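PDB 6R7V: mirolysin from Tannerella forsythia, which is a zinc-dependent metallopeptidase of the pappalysin family, captured here as a latent zymogen and probably cleaving peptide bonds once activated. Local coordinates for residues D230-A233 / D234-N237. The protein carries 1 engineered substitution. Residues are numbered along the deposited sequence; the frame is centred on the assembly and turned at random.
With CA (calcium ion), chain C.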
# COMPACT_ATOMS: atom_id res chain seq x y z
N ASP A 230 14.00 -3.99 -5.99
CA ASP A 230 13.04 -3.38 -5.08
C ASP A 230 13.81 -2.67 -3.97
O ASP A 230 13.19 -2.15 -3.04
CB ASP A 230 12.02 -4.41 -4.53
CG ASP A 230 12.59 -5.47 -3.62
OD1 ASP A 230 13.84 -5.67 -3.62
OD2 ASP A 230 11.80 -6.12 -2.90
N ASN A 231 15.15 -2.60 -4.06
CA ASN A 231 16.03 -1.94 -3.08
C ASN A 231 15.97 -2.60 -1.70
O ASN A 231 16.37 -1.98 -0.71
CB ASN A 231 15.77 -0.43 -2.96
CG ASN A 231 15.91 0.28 -4.29
OD1 ASN A 231 14.99 0.94 -4.75
ND2 ASN A 231 17.04 0.11 -4.95
N ILE A 232 15.51 -3.86 -1.63
CA ILE A 232 15.47 -4.62 -0.38
C ILE A 232 16.39 -5.83 -0.50
O ILE A 232 16.15 -6.72 -1.32
CB ILE A 232 14.04 -5.03 0.00
CG1 ILE A 232 13.03 -3.83 -0.01
CG2 ILE A 232 14.05 -5.74 1.37
CD1 ILE A 232 13.22 -2.79 1.06
N ALA A 233 17.46 -5.87 0.33
CA ALA A 233 18.41 -6.97 0.21
C ALA A 233 17.84 -8.35 0.62
O ALA A 233 18.26 -9.36 0.04
CB ALA A 233 19.65 -6.67 1.05
N ASP A 234 16.86 -8.40 1.56
CA ASP A 234 16.40 -9.72 2.00
C ASP A 234 15.21 -10.25 1.18
O ASP A 234 14.74 -11.37 1.45
CB ASP A 234 16.13 -9.76 3.50
CG ASP A 234 15.01 -8.89 3.97
OD1 ASP A 234 14.33 -8.28 3.12
OD2 ASP A 234 14.77 -8.85 5.20
N THR A 235 14.77 -9.52 0.11
CA THR A 235 13.82 -10.09 -0.82
C THR A 235 14.68 -10.65 -1.98
O THR A 235 15.44 -9.88 -2.62
CB THR A 235 12.76 -9.08 -1.29
OG1 THR A 235 13.45 -7.92 -1.76
CG2 THR A 235 11.78 -8.74 -0.20
N PRO A 236 14.61 -11.98 -2.23
CA PRO A 236 15.43 -12.56 -3.32
C PRO A 236 15.21 -11.86 -4.65
O PRO A 236 14.07 -11.52 -4.97
CB PRO A 236 14.93 -14.00 -3.40
CG PRO A 236 14.38 -14.30 -2.02
CD PRO A 236 13.78 -13.00 -1.56
N ASN A 237 16.29 -11.66 -5.43
CA ASN A 237 16.20 -11.11 -6.78
C ASN A 237 15.24 -11.96 -7.57
O ASN A 237 15.29 -13.20 -7.52
CB ASN A 237 17.56 -11.07 -7.44
CG ASN A 237 17.64 -10.24 -8.70
OD1 ASN A 237 16.65 -9.73 -9.21
ND2 ASN A 237 18.84 -10.10 -9.23
CA CA C . 15.31 -7.56 -3.42
O HOH W 1 15.48 -6.97 -5.90
O HOH W 2 18.78 -10.35 -2.65
O HOH W 3 13.59 -8.81 -4.69
O HOH W 4 17.41 -8.45 -4.05
O HOH W 5 16.90 -5.62 -3.86
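Asp-230 and Thr-235 meet at a calcium ion, closing a short calcium-binding loop that combines an Asx turn with a type I beta turn running from Ile-232 to Thr-235. Eight oxygens surround the metal. Four come from the protein, with Asp-230 OD1 2.4 Å from the calcium and Thr-235 OG1 at 2.5 Å, joined by the carbonyl oxygens of Ile-232 and Thr-235; waters 1, 3, 4 and 5 supply the rest. Thr-235 therefore chelates through hydroxyl and carbonyl together: chi1 of 52° places OG1 between the backbone N and the carbonyl carbon, on the side where it can reach the metal together with the residue's own carbonyl oxygen.

The carboxylate of Asp-230 divides its work. While OD1 takes the metal, OD2 accepts a hydrogen bond from Thr-235 OG1 at 2.7 Å through its syn lone pair, the two side chains approaching from opposite directions. Donation from OG1 to OD2 is what a metal-bound hydroxyl would be expected to do, its oxygen being turned to the calcium and its proton left for the carboxylate. OD1 has a further role: Ile-232 N donates to it over 3.2 Å, arriving 64° out of the carboxylate plane, and this bond defines the Asx turn. Across the beta turn, Thr-235 N reaches Ile-232 O only weakly, at 3.4 Å, consistent with that carbonyl being engaged chiefly by the metal.

Farther out, Asp-234 runs alongside Ile-232, pointing the same way, with OD1 beside the CG2 methyl, and is held by Thr-279 OG1 on OD1 and Gly-281 N on OD2, tying the turn to the start of helix 280-288, whose Gln-282 and Arg-285 touch Ile-232. The loop follows helix 203-212, which carries zinc ligands His-207 and His-211. Water 3, itself a calcium ligand, lies 2.8 Å from Pro-236 O, close enough to donate to it, though other acceptors are also within its reach.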